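Local coordinates for protein ancestral congerin Con-anc (PDB 3AJY) that is a reconstructed ancestor of the fish galectins called congerins and binds beta-galactoside sugars, with a galactose-glucose glycan held in its carbohydrate pocket, at residues A[63-68]-A[111-116]. Residues are numbered along the deposited sequence; the frame is centred on the assembly and turned at random.
Sequences SMVNSG and NRYKKE
The hydroxyl of Ser63 is gripped by two side chains of the 111-116 loop, Arg112 and Tyr113. Arg112 NH1 donates to Ser63 OG at 3.1 Å; the N-H...O angle is 166°, and OG lies at the edge of the guanidinium, almost in its plane. Ser63 OG in turn donates to Tyr113 OH at a short 2.6 Å. A chi1 of 67° swings OG of Ser63 in over its own backbone, flanked by N and C, which turns it to the loop and lets one buried hydroxyl serve as acceptor and donor at once. Both partners are tied further: Arg112 NH1 also bonds Asn62 OD1, a residue of the glycan pocket, Arg112 NH2 bonds Thr71 O, and Tyr113 OH bonds Glu70 OE1.

Apolar packing flanks these polar ends. Ser63 CB approaches Tyr113 CE1 to 3.6 Å. At the last residue of strand 58-65, Val65 CG2 lies 3.9 Å from Tyr113 CZ, the two side chains crossing at a slant. Within the loop, Arg112 CB lies over the centre of one face of the Tyr113 ring, 4.1 Å above its plane.

A type I turn from Asn111 to Lys114, closed by Lys114 N to Asn111 O, presents Arg112 and Tyr113 from its two central positions. In the galectin beta-sandwich this loop leads from strand 106-110, at the edge of one sheet, to strand 117-125 in the other. There it meets the end of strand 58-65, just before the type I turn from Val65 to Gly68 into edge strand 68-75.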
loop_
_atom_site.group_PDB
_atom_site.type_symbol
_atom_site.label_atom_id
_atom_site.label_comp_id
_atom_site.label_asym_id
_atom_site.label_seq_id
_atom_site.Cartn_x
_atom_site.Cartn_y
_atom_site.Cartn_z
ATOM N N SER A 63 2.314 22.258 -2.737
ATOM C CA SER A 63 1.400 21.780 -1.717
ATOM C C SER A 63 0.040 22.359 -2.043
ATOM O O SER A 63 -0.068 23.274 -2.863
ATOM C CB SER A 63 1.849 22.212 -0.318
ATOM O OG SER A 63 1.765 23.623 -0.144
ATOM N N MET A 64 -0.985 21.822 -1.400
ATOM C CA MET A 64 -2.338 22.254 -1.656
ATOM C C MET A 64 -3.129 22.338 -0.369
ATOM O O MET A 64 -2.940 21.533 0.549
ATOM C CB MET A 64 -3.032 21.276 -2.589
ATOM C CG MET A 64 -4.321 21.778 -3.110
ATOM S SD MET A 64 -5.098 20.554 -4.129
ATOM C CE MET A 64 -6.324 21.628 -4.899
ATOM N N VAL A 65 -4.018 23.326 -0.342
ATOM C CA VAL A 65 -5.007 23.535 0.704
ATOM C C VAL A 65 -6.406 23.520 0.014
ATOM O O VAL A 65 -6.493 23.577 -1.224
ATOM C CB VAL A 65 -4.602 24.834 1.429
ATOM C CG1 VAL A 65 -5.710 25.785 1.613
ATOM C CG2 VAL A 65 -3.855 24.514 2.759
ATOM N N ASN A 66 -7.480 23.368 0.783
ATOM C CA ASN A 66 -8.810 23.261 0.177
ATOM C C ASN A 66 -8.998 24.381 -0.816
ATOM O O ASN A 66 -9.515 24.166 -1.902
ATOM C CB ASN A 66 -9.929 23.336 1.218
ATOM C CG ASN A 66 -10.134 22.037 1.973
ATOM O OD1 ASN A 66 -11.084 21.917 2.773
ATOM N ND2 ASN A 66 -9.264 21.059 1.740
ATOM N N SER A 67 -8.498 25.559 -0.466
ATOM C CA SER A 67 -8.732 26.774 -1.246
ATOM C C SER A 67 -7.994 26.834 -2.571
ATOM O O SER A 67 -8.351 27.616 -3.447
ATOM C CB SER A 67 -8.338 28.000 -0.432
ATOM O OG SER A 67 -9.415 28.887 -0.528
ATOM N N GLY A 68 -6.926 26.054 -2.695
ATOM C CA GLY A 68 -6.122 26.068 -3.906
ATOM C C GLY A 68 -4.657 25.738 -3.691
ATOM O O GLY A 68 -4.190 25.578 -2.546
ATOM N N ASN A 111 8.268 21.190 4.315
ATOM C CA ASN A 111 7.122 20.682 5.052
ATOM C C ASN A 111 6.267 21.868 5.566
ATOM O O ASN A 111 6.290 22.216 6.751
ATOM C CB ASN A 111 7.609 19.753 6.173
ATOM C CG ASN A 111 6.492 18.916 6.796
ATOM O OD1 ASN A 111 6.766 17.957 7.533
ATOM N ND2 ASN A 111 5.236 19.280 6.533
ATOM N N ARG A 112 5.507 22.474 4.652
ATOM C CA ARG A 112 4.804 23.751 4.906
ATOM C C ARG A 112 3.762 23.712 6.030
ATOM O O ARG A 112 3.530 24.721 6.725
ATOM C CB ARG A 112 4.166 24.282 3.620
ATOM C CG ARG A 112 5.167 24.723 2.566
ATOM C CD ARG A 112 4.515 24.880 1.192
ATOM N NE ARG A 112 5.442 25.469 0.224
ATOM C CZ ARG A 112 5.196 25.615 -1.074
ATOM N NH1 ARG A 112 4.037 25.209 -1.590
ATOM N NH2 ARG A 112 6.108 26.160 -1.860
ATOM N N TYR A 113 3.124 22.563 6.218
ATOM C CA TYR A 113 2.104 22.475 7.250
ATOM C C TYR A 113 2.618 21.718 8.478
ATOM O O TYR A 113 1.850 21.352 9.366
ATOM C CB TYR A 113 0.784 21.916 6.678
ATOM C CG TYR A 113 0.473 22.509 5.302
ATOM C CD1 TYR A 113 0.411 21.692 4.174
ATOM C CD2 TYR A 113 0.294 23.895 5.132
ATOM C CE1 TYR A 113 0.147 22.238 2.907
ATOM C CE2 TYR A 113 0.044 24.458 3.858
ATOM C CZ TYR A 113 -0.032 23.613 2.754
ATOM O OH TYR A 113 -0.260 24.114 1.481
ATOM N N LYS A 114 3.941 21.533 8.539
ATOM C CA LYS A 114 4.589 20.987 9.731
ATOM C C LYS A 114 3.943 19.678 10.147
ATOM O O LYS A 114 3.686 19.434 11.329
ATOM C CB LYS A 114 4.549 22.021 10.863
ATOM C CG LYS A 114 5.263 23.328 10.483
ATOM C CD LYS A 114 5.211 24.380 11.580
ATOM C CE LYS A 114 6.108 25.565 11.209
ATOM N NZ LYS A 114 6.733 26.228 12.398
ATOM N N LYS A 115 3.658 18.839 9.153
ATOM C CA LYS A 115 3.043 17.540 9.377
ATOM C C LYS A 115 4.081 16.543 9.910
ATOM O O LYS A 115 5.236 16.584 9.506
ATOM C CB LYS A 115 2.401 17.036 8.084
ATOM C CG LYS A 115 1.139 17.821 7.686
ATOM C CD LYS A 115 0.053 17.638 8.755
ATOM C CE LYS A 115 -1.050 18.678 8.640
ATOM N NZ LYS A 115 -1.901 18.467 7.437
ATOM N N GLU A 116 3.642 15.684 10.830
ATOM C CA GLU A 116 4.460 14.649 11.454
ATOM C C GLU A 116 4.062 13.270 10.930
ATOM O O GLU A 116 4.824 12.301 11.057
ATOM C CB GLU A 116 4.282 14.701 12.976
ATOM C CG GLU A 116 4.864 15.963 13.621
ATOM C CD GLU A 116 6.111 15.697 14.482
ATOM O OE1 GLU A 116 6.818 14.676 14.262
ATOM O OE2 GLU A 116 6.378 16.524 15.394
#